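Local atomic coordinates of Ycf54 protein (Thermosynechococcus elongatus, PDB entry 3HZE), a protein that is of no firmly assigned function but, as a member of the Ycf54 family, probably assists the oxidative cyclase step of chlorophyll biosynthesis. Residues A[46-51]-A[65-70]; A[22-27]-A[38-43]; A[42-47]-A[100-105]. One frame throughout, in Å; residues are numbered along the deposited sequence.

Contact 1 of 3, residues A[46-51]-A[65-70]; sequences PAFLEQ and AAAIIS
The Phe48 ring overlaps Ile69 and Ala67 with one corner, its CE2 atom. Ile69 CD1 meets that corner obliquely, 3.7 Å from Phe48 CE2. Ala67 CB comes to the edge of the ring, near its plane, with 3.9 Å between Ala67 CB and Phe48 CE2. The side chains of Phe48 and Ile69 run past each other in opposite directions. Phe48 holds CG between its backbone N and carbonyl carbon (chi1 79°), which turns the ring toward strand 65-70. Pro46 works beside it. Its CG lies 3.9 Å from Ala67 CB, so Pro46 CG and the phenyl edge both rest on the same small methyl. Pro46 CD rests 3.8 Å from Ala65 O. Around the rest of Phe48 stand the rings of Tyr6, Phe91 and Phe54, the last edge-to-face. Replacing Phe48 with a serine would probably open a gap over Ala67 and Ile69 and leave these three rings short of a partner. The contact pins the short 3-10 turn 48-50 onto strand 65-70, inside the core on one face of the antiparallel sheet. The touching side chains are all apolar and buried, so fit and exclusion of water hold the two segments together.

Contact 2 of 3, residues A[22-27]-A[38-43]; sequences EVFRER and IDFWLV
Asp39 OD1 is gripped by a water and by the hydroxyl of Tyr31. The water donates to Asp39 OD1 at 2.8 Å and accepts from Arg27 NH2 at 2.9 Å, so it bridges the two segments. The charged groups themselves stay apart, with Arg27 NH2 4.9 Å from Asp39 OD1.

Beside this bridge lies the Phe40 ring. The Arg27 chain is extended from CG to NE and passes over one face of this ring. Arg27 CD sits over the middle, 3.6 Å from the Phe40 ring centroid and 10° off the normal, a CH-pi contact. NE is still over the face, but CZ lies beyond the rim, so any cation-pi attraction to Phe40 is weak at most. The guanidinium plane is steeply turned from the ring. Arg27 makes a further cation-pi contact with Phe75. Ile38 CG2 packs on the opposite face of Phe40, offset toward the rim, and Tyr31 adds an edge-to-face contact.

Phe24 reaches in from the helix. Its CD2 comes to the edge of the Phe40 ring, 3.8 Å from Phe40 CD2. The two rings meet obliquely, planes at 49°. The far end of Phe24 presses on the strand backbone, with Phe24 CE2 3.5 Å from Leu42 N, and Phe24 CZ lies 3.9 Å from Leu42 CB.

Segment 22-27 of helix 21-34 runs roughly antiparallel to strand residues 40-43, at 150°. The contact is mixed: aromatic and aliphatic groups fill the middle, while at one end a water bridges the oppositely charged Arg27 and Asp39 by hydrogen bonds.

Contact 3 of 3, residues A[42-47]-A[100-105]; sequences LVPEPA and LASLAS
Ser102 turns its OG away from its own backbone N (chi1 162°), which brings the hydroxyl up to the carbonyl of Pro44. Ser102 OG donates to Pro44 O at 2.8 Å, tilted 32° from the carbonyl plane. Ser102 OG in turn accepts from Ala104 N at 3.1 Å, closing an ST turn, so a donated and an accepted bond fix its rotation. Pro44 CG lies alongside, 3.6 Å from Ser102 OG.

Two backbone bonds flank this serine. Leu103 N donates to Glu45 O at 2.8 Å, and Ala47 N donates to Ala101 O at 3.0 Å. Together they make a single beta bridge between Pro46 and Ser102. Val43 CG1 lies 3.5 Å from both Leu100 O and Ala101 O. Further along, Ala47 CB meets Ala101 CB at 3.6 Å, and the Leu103 side chain packs against Ala47. A water donates to Glu45 OE2 and accepts from Ser105 N, joining the two segments.

The tail after strand 87-92 is thereby laid along the exit of edge strand 40-44. On its other flank the chain pairs with strand 65-70, through the backbones of Val43 with Ala67 and, just past the strand end, Glu45 with Ala65.

Overall arrangement
All three contacts gather round the edge strand 40-44 and its neighbour 65-70 in the four-stranded antiparallel sheet. Contact 2 comes first along the chain, packing helix 21-34 on strand 40-44. Contact 3 begins on the strand itself, sharing Leu42 and Val43 with contact 2. Contact 1 begins on the chain just after the strand and shares Pro46 and Ala47 with contact 3. The centres of contacts 1 and 3 are about 6 Å apart, while contact 2 lies about 15 Å from each. Packing of Ile69 on Val43 and of Trp41 on Leu100 links them. Helix, loop and C-terminal tail are thus gathered at the 40-44 edge of the sheet, with the helix and the loop on opposite faces.

Contact 1 of 3, residues A[46-51]-A[65-70]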
loop_
_atom_site.group_PDB
_atom_site.type_symbol
_atom_site.label_atom_id
_atom_site.label_comp_id
_atom_site.label_asym_id
_atom_site.label_seq_id
_atom_site.Cartn_x
_atom_site.Cartn_y
_atom_site.Cartn_z
ATOM N N PRO A 46 -1.772 2.234 -7.806
ATOM C CA PRO A 46 -1.231 0.884 -8.001
ATOM C C PRO A 46 -1.738 0.181 -9.256
ATOM O O PRO A 46 -2.938 0.131 -9.512
ATOM C CB PRO A 46 -1.625 0.165 -6.709
ATOM C CG PRO A 46 -2.890 0.835 -6.323
ATOM C CD PRO A 46 -2.581 2.292 -6.576
ATOM N N ALA A 47 -0.805 -0.355 -10.039
ATOM C CA ALA A 47 -1.153 -1.047 -11.274
ATOM C C ALA A 47 -1.980 -2.303 -11.029
ATOM O O ALA A 47 -2.874 -2.618 -11.812
ATOM C CB ALA A 47 0.112 -1.405 -12.053
ATOM N N PHE A 48 -1.695 -3.018 -9.943
ATOM C CA PHE A 48 -2.428 -4.249 -9.663
ATOM C C PHE A 48 -3.938 -4.052 -9.553
ATOM O O PHE A 48 -4.716 -4.926 -9.930
ATOM C CB PHE A 48 -1.870 -4.936 -8.399
ATOM C CG PHE A 48 -2.335 -4.330 -7.090
ATOM C CD1 PHE A 48 -3.594 -4.635 -6.566
ATOM C CD2 PHE A 48 -1.499 -3.480 -6.363
ATOM C CE1 PHE A 48 -4.011 -4.103 -5.338
ATOM C CE2 PHE A 48 -1.905 -2.940 -5.133
ATOM C CZ PHE A 48 -3.163 -3.254 -4.619
ATOM N N LEU A 49 -4.349 -2.895 -9.051
ATOM C CA LEU A 49 -5.762 -2.602 -8.872
ATOM C C LEU A 49 -6.576 -2.641 -10.169
ATOM O O LEU A 49 -7.808 -2.701 -10.134
ATOM C CB LEU A 49 -5.918 -1.240 -8.200
ATOM C CG LEU A 49 -7.327 -0.763 -7.841
ATOM C CD1 LEU A 49 -8.001 -1.762 -6.903
ATOM C CD2 LEU A 49 -7.219 0.617 -7.187
ATOM N N GLU A 50 -5.893 -2.620 -11.310
ATOM C CA GLU A 50 -6.574 -2.647 -12.606
ATOM C C GLU A 50 -6.806 -4.064 -13.121
ATOM O O GLU A 50 -7.526 -4.261 -14.096
ATOM C CB GLU A 50 -5.777 -1.854 -13.651
ATOM C CG GLU A 50 -5.547 -0.395 -13.290
ATOM C CD GLU A 50 -6.835 0.340 -12.954
ATOM O OE1 GLU A 50 -7.725 0.419 -13.827
ATOM O OE2 GLU A 50 -6.959 0.842 -11.815
ATOM N N GLN A 51 -6.190 -5.046 -12.474
ATOM C CA GLN A 51 -6.352 -6.435 -12.886
ATOM C C GLN A 51 -7.742 -6.933 -12.490
ATOM O O GLN A 51 -8.330 -6.462 -11.513
ATOM C CB GLN A 51 -5.273 -7.320 -12.246
ATOM C CG GLN A 51 -3.855 -7.027 -12.718
ATOM C CD GLN A 51 -2.862 -8.100 -12.295
ATOM O OE1 GLN A 51 -1.651 -7.920 -12.410
ATOM N NE2 GLN A 51 -3.377 -9.227 -11.810
ATOM N N ALA A 65 -6.443 6.520 -6.020
ATOM C CA ALA A 65 -6.130 5.794 -4.800
ATOM C C ALA A 65 -4.647 5.495 -4.673
ATOM O O ALA A 65 -3.858 5.767 -5.581
ATOM C CB ALA A 65 -6.920 4.502 -4.759
ATOM N N ALA A 66 -4.274 4.943 -3.529
ATOM C CA ALA A 66 -2.894 4.580 -3.283
ATOM C C ALA A 66 -2.886 3.344 -2.398
ATOM O O ALA A 66 -3.797 3.134 -1.598
ATOM C CB ALA A 66 -2.154 5.718 -2.595
ATOM N N ALA A 67 -1.855 2.526 -2.547
ATOM C CA ALA A 67 -1.741 1.336 -1.738
ATOM C C ALA A 67 -0.449 1.367 -0.948
ATOM O O ALA A 67 0.525 1.991 -1.360
ATOM C CB ALA A 67 -1.760 0.093 -2.626
ATOM N N ILE A 68 -0.461 0.726 0.213
ATOM C CA ILE A 68 0.761 0.590 0.993
ATOM C C ILE A 68 0.928 -0.919 0.916
ATOM O O ILE A 68 0.057 -1.662 1.360
ATOM C CB ILE A 68 0.607 1.036 2.455
ATOM C CG1 ILE A 68 0.599 2.565 2.539
ATOM C CG2 ILE A 68 1.787 0.519 3.279
ATOM C CD1 ILE A 68 -0.634 3.229 1.987
ATOM N N ILE A 69 2.023 -1.365 0.310
ATOM C CA ILE A 69 2.272 -2.785 0.133
ATOM C C ILE A 69 3.476 -3.242 0.945
ATOM O O ILE A 69 4.454 -2.505 1.080
ATOM C CB ILE A 69 2.500 -3.086 -1.365
ATOM C CG1 ILE A 69 1.322 -2.535 -2.175
ATOM C CG2 ILE A 69 2.639 -4.590 -1.595
ATOM C CD1 ILE A 69 1.507 -2.627 -3.679
ATOM N N SER A 70 3.400 -4.456 1.487
ATOM C CA SER A 70 4.493 -4.992 2.289
ATOM C C SER A 70 4.482 -6.514 2.335
ATOM O O SER A 70 3.426 -7.140 2.240
ATOM C CB SER A 70 4.410 -4.455 3.723
ATOM O OG SER A 70 5.448 -4.999 4.531
#

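Contact 2 of 3, residues A[22-27]-A[38-43]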
loop_
_atom_site.group_PDB
_atom_site.type_symbol
_atom_site.label_atom_id
_atom_site.label_comp_id
_atom_site.label_asym_id
_atom_site.label_seq_id
_atom_site.Cartn_x
_atom_site.Cartn_y
_atom_site.Cartn_z
ATOM N N GLU A 22 5.150 10.201 8.271
ATOM C CA GLU A 22 5.981 9.951 9.440
ATOM C C GLU A 22 6.018 8.471 9.810
ATOM O O GLU A 22 7.029 7.985 10.297
ATOM C CB GLU A 22 5.497 10.816 10.621
ATOM C CG GLU A 22 6.256 10.566 11.927
ATOM C CD GLU A 22 6.529 11.837 12.738
ATOM O OE1 GLU A 22 7.061 11.725 13.870
ATOM O OE2 GLU A 22 6.228 12.948 12.246
ATOM N N VAL A 23 4.920 7.755 9.583
ATOM C CA VAL A 23 4.902 6.325 9.873
ATOM C C VAL A 23 5.992 5.689 8.999
ATOM O O VAL A 23 6.791 4.880 9.471
ATOM C CB VAL A 23 3.518 5.683 9.542
ATOM C CG1 VAL A 23 3.622 4.156 9.577
ATOM C CG2 VAL A 23 2.476 6.148 10.572
ATOM N N PHE A 24 6.036 6.078 7.728
ATOM C CA PHE A 24 7.051 5.540 6.826
ATOM C C PHE A 24 8.471 5.910 7.250
ATOM O O PHE A 24 9.331 5.044 7.355
ATOM C CB PHE A 24 6.833 6.034 5.396
ATOM C CG PHE A 24 5.947 5.135 4.570
ATOM C CD1 PHE A 24 4.565 5.244 4.632
ATOM C CD2 PHE A 24 6.504 4.179 3.729
ATOM C CE1 PHE A 24 3.744 4.407 3.859
ATOM C CE2 PHE A 24 5.704 3.339 2.955
ATOM C CZ PHE A 24 4.325 3.451 3.019
ATOM N N ARG A 25 8.718 7.198 7.477
ATOM C CA ARG A 25 10.047 7.658 7.860
ATOM C C ARG A 25 10.557 7.082 9.185
ATOM O O ARG A 25 11.741 6.749 9.301
ATOM C CB ARG A 25 10.090 9.193 7.869
ATOM C CG ARG A 25 9.968 9.790 6.457
ATOM C CD ARG A 25 10.570 11.184 6.363
ATOM N NE ARG A 25 9.869 12.140 7.216
ATOM C CZ ARG A 25 8.695 12.690 6.923
ATOM N NH1 ARG A 25 8.079 12.388 5.786
ATOM N NH2 ARG A 25 8.128 13.533 7.777
ATOM N N GLU A 26 9.683 6.957 10.181
ATOM C CA GLU A 26 10.110 6.381 11.456
ATOM C C GLU A 26 10.443 4.909 11.244
ATOM O O GLU A 26 11.423 4.404 11.790
ATOM C CB GLU A 26 9.009 6.511 12.532
ATOM C CG GLU A 26 8.788 7.936 13.035
ATOM C CD GLU A 26 7.694 8.044 14.102
ATOM O OE1 GLU A 26 7.232 9.181 14.355
ATOM O OE2 GLU A 26 7.300 7.016 14.698
ATOM N N ARG A 27 9.632 4.213 10.449
ATOM C CA ARG A 27 9.885 2.790 10.203
ATOM C C ARG A 27 11.155 2.586 9.388
ATOM O O ARG A 27 11.909 1.638 9.630
ATOM C CB ARG A 27 8.702 2.136 9.486
ATOM C CG ARG A 27 8.722 0.611 9.568
ATOM C CD ARG A 27 7.458 0.017 8.977
ATOM N NE ARG A 27 7.456 -1.446 8.966
ATOM C CZ ARG A 27 7.175 -2.220 10.012
ATOM N NH1 ARG A 27 6.871 -1.684 11.188
ATOM N NH2 ARG A 27 7.171 -3.538 9.872
ATOM N N ILE A 38 14.310 -2.748 3.758
ATOM C CA ILE A 38 12.958 -2.182 3.694
ATOM C C ILE A 38 12.035 -3.148 2.957
ATOM O O ILE A 38 12.342 -3.561 1.840
ATOM C CB ILE A 38 12.936 -0.835 2.929
ATOM C CG1 ILE A 38 13.855 0.183 3.612
ATOM C CG2 ILE A 38 11.513 -0.303 2.857
ATOM C CD1 ILE A 38 13.521 0.423 5.051
ATOM N N ASP A 39 10.914 -3.511 3.577
ATOM C CA ASP A 39 9.962 -4.414 2.939
ATOM C C ASP A 39 8.539 -3.861 2.939
ATOM O O ASP A 39 7.571 -4.614 2.947
ATOM C CB ASP A 39 9.978 -5.786 3.618
ATOM C CG ASP A 39 9.646 -5.705 5.095
ATOM O OD1 ASP A 39 9.385 -4.589 5.590
ATOM O OD2 ASP A 39 9.645 -6.758 5.760
ATOM N N PHE A 40 8.426 -2.537 2.958
ATOM C CA PHE A 40 7.130 -1.867 2.929
ATOM C C PHE A 40 7.313 -0.698 1.974
ATOM O O PHE A 40 8.365 -0.053 1.977
ATOM C CB PHE A 40 6.731 -1.369 4.321
ATOM C CG PHE A 40 7.798 -0.570 5.012
ATOM C CD1 PHE A 40 8.864 -1.205 5.651
ATOM C CD2 PHE A 40 7.746 0.821 5.017
ATOM C CE1 PHE A 40 9.861 -0.456 6.283
ATOM C CE2 PHE A 40 8.736 1.571 5.643
ATOM C CZ PHE A 40 9.791 0.935 6.274
ATOM N N TRP A 41 6.287 -0.418 1.173
ATOM C CA TRP A 41 6.375 0.629 0.158
ATOM C C TRP A 41 5.067 1.356 -0.146
ATOM O O TRP A 41 3.985 0.758 -0.107
ATOM C CB TRP A 41 6.857 0.011 -1.156
ATOM C CG TRP A 41 8.049 -0.877 -1.026
ATOM C CD1 TRP A 41 9.351 -0.494 -1.038
ATOM C CD2 TRP A 41 8.050 -2.309 -0.872
ATOM N NE1 TRP A 41 10.170 -1.589 -0.904
ATOM C CE2 TRP A 41 9.399 -2.716 -0.802
ATOM C CE3 TRP A 41 7.043 -3.280 -0.789
ATOM C CZ2 TRP A 41 9.772 -4.062 -0.654
ATOM C CZ3 TRP A 41 7.411 -4.619 -0.640
ATOM C CH2 TRP A 41 8.768 -4.995 -0.575
ATOM N N LEU A 42 5.197 2.639 -0.486
ATOM C CA LEU A 42 4.072 3.497 -0.855
ATOM C C LEU A 42 3.902 3.330 -2.368
ATOM O O LEU A 42 4.847 3.547 -3.124
ATOM C CB LEU A 42 4.414 4.963 -0.579
ATOM C CG LEU A 42 3.358 5.976 -0.130
ATOM C CD1 LEU A 42 3.754 7.326 -0.692
ATOM C CD2 LEU A 42 1.962 5.600 -0.583
ATOM N N VAL A 43 2.704 2.975 -2.808
ATOM C CA VAL A 43 2.464 2.796 -4.231
ATOM C C VAL A 43 1.209 3.544 -4.668
ATOM O O VAL A 43 0.099 3.028 -4.553
ATOM C CB VAL A 43 2.295 1.298 -4.589
ATOM C CG1 VAL A 43 2.211 1.133 -6.106
ATOM C CG2 VAL A 43 3.469 0.487 -4.018
HETATM O O HOH W 1 7.067 -4.107 7.016
#

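Contact 3 of 3, residues A[42-47]-A[100-105]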
loop_
_atom_site.group_PDB
_atom_site.type_symbol
_atom_site.label_atom_id
_atom_site.label_comp_id
_atom_site.label_asym_id
_atom_site.label_seq_id
_atom_site.Cartn_x
_atom_site.Cartn_y
_atom_site.Cartn_z
ATOM N N LEU A 42 5.197 2.639 -0.486
ATOM C CA LEU A 42 4.072 3.497 -0.855
ATOM C C LEU A 42 3.902 3.330 -2.368
ATOM O O LEU A 42 4.847 3.547 -3.124
ATOM C CB LEU A 42 4.414 4.963 -0.579
ATOM C CG LEU A 42 3.358 5.976 -0.130
ATOM C CD1 LEU A 42 3.754 7.326 -0.692
ATOM C CD2 LEU A 42 1.962 5.600 -0.583
ATOM N N VAL A 43 2.704 2.975 -2.808
ATOM C CA VAL A 43 2.464 2.796 -4.231
ATOM C C VAL A 43 1.209 3.544 -4.668
ATOM O O VAL A 43 0.099 3.028 -4.553
ATOM C CB VAL A 43 2.295 1.298 -4.589
ATOM C CG1 VAL A 43 2.211 1.133 -6.106
ATOM C CG2 VAL A 43 3.469 0.487 -4.018
ATOM N N PRO A 44 1.370 4.788 -5.145
ATOM C CA PRO A 44 0.207 5.564 -5.590
ATOM C C PRO A 44 -0.332 4.983 -6.891
ATOM O O PRO A 44 0.429 4.429 -7.687
ATOM C CB PRO A 44 0.773 6.972 -5.770
ATOM C CG PRO A 44 2.187 6.722 -6.174
ATOM C CD PRO A 44 2.621 5.557 -5.292
ATOM N N GLU A 45 -1.642 5.093 -7.092
ATOM C CA GLU A 45 -2.283 4.580 -8.308
ATOM C C GLU A 45 -1.661 3.238 -8.699
ATOM O O GLU A 45 -1.093 3.094 -9.793
ATOM C CB GLU A 45 -2.116 5.608 -9.432
ATOM C CG GLU A 45 -2.704 6.968 -9.070
ATOM C CD GLU A 45 -2.486 8.012 -10.138
ATOM O OE1 GLU A 45 -2.944 7.806 -11.283
ATOM O OE2 GLU A 45 -1.860 9.046 -9.835
ATOM N N PRO A 46 -1.772 2.234 -7.806
ATOM C CA PRO A 46 -1.231 0.884 -8.001
ATOM C C PRO A 46 -1.738 0.181 -9.256
ATOM O O PRO A 46 -2.938 0.131 -9.512
ATOM C CB PRO A 46 -1.625 0.165 -6.709
ATOM C CG PRO A 46 -2.890 0.835 -6.323
ATOM C CD PRO A 46 -2.581 2.292 -6.576
ATOM N N ALA A 47 -0.805 -0.355 -10.039
ATOM C CA ALA A 47 -1.153 -1.047 -11.274
ATOM C C ALA A 47 -1.980 -2.303 -11.029
ATOM O O ALA A 47 -2.874 -2.618 -11.812
ATOM C CB ALA A 47 0.112 -1.405 -12.053
ATOM N N LEU A 100 4.917 -3.821 -7.299
ATOM C CA LEU A 100 4.980 -2.423 -6.882
ATOM C C LEU A 100 4.779 -1.388 -7.986
ATOM O O LEU A 100 4.984 -0.194 -7.768
ATOM C CB LEU A 100 6.320 -2.166 -6.176
ATOM C CG LEU A 100 6.504 -2.762 -4.772
ATOM C CD1 LEU A 100 5.792 -4.083 -4.658
ATOM C CD2 LEU A 100 7.981 -2.912 -4.457
ATOM N N ALA A 101 4.378 -1.831 -9.168
ATOM C CA ALA A 101 4.172 -0.904 -10.273
ATOM C C ALA A 101 3.151 0.168 -9.911
ATOM O O ALA A 101 2.095 -0.134 -9.350
ATOM C CB ALA A 101 3.697 -1.664 -11.517
ATOM N N SER A 102 3.483 1.413 -10.245
ATOM C CA SER A 102 2.614 2.565 -10.006
ATOM C C SER A 102 2.271 3.192 -11.350
ATOM O O SER A 102 3.136 3.308 -12.220
ATOM C CB SER A 102 3.327 3.611 -9.137
ATOM O OG SER A 102 2.696 4.883 -9.237
ATOM N N LEU A 103 1.019 3.607 -11.528
ATOM C CA LEU A 103 0.618 4.241 -12.786
ATOM C C LEU A 103 0.592 5.759 -12.660
ATOM O O LEU A 103 0.022 6.457 -13.512
ATOM C CB LEU A 103 -0.757 3.739 -13.220
ATOM C CG LEU A 103 -0.854 2.223 -13.376
ATOM C CD1 LEU A 103 -2.276 1.836 -13.752
ATOM C CD2 LEU A 103 0.132 1.757 -14.445
ATOM N N ALA A 104 1.219 6.271 -11.604
ATOM C CA ALA A 104 1.272 7.712 -11.377
ATOM C C ALA A 104 2.007 8.368 -12.538
ATOM O O ALA A 104 2.953 7.794 -13.081
ATOM C CB ALA A 104 1.977 8.011 -10.064
ATOM N N SER A 105 1.570 9.569 -12.912
ATOM C CA SER A 105 2.164 10.288 -14.031
ATOM C C SER A 105 2.799 11.627 -13.659
ATOM O O SER A 105 3.373 12.295 -14.508
ATOM C CB SER A 105 1.106 10.508 -15.117
ATOM O OG SER A 105 -0.013 11.212 -14.604
HETATM O O HOH W 2 -0.383 10.800 -11.300
#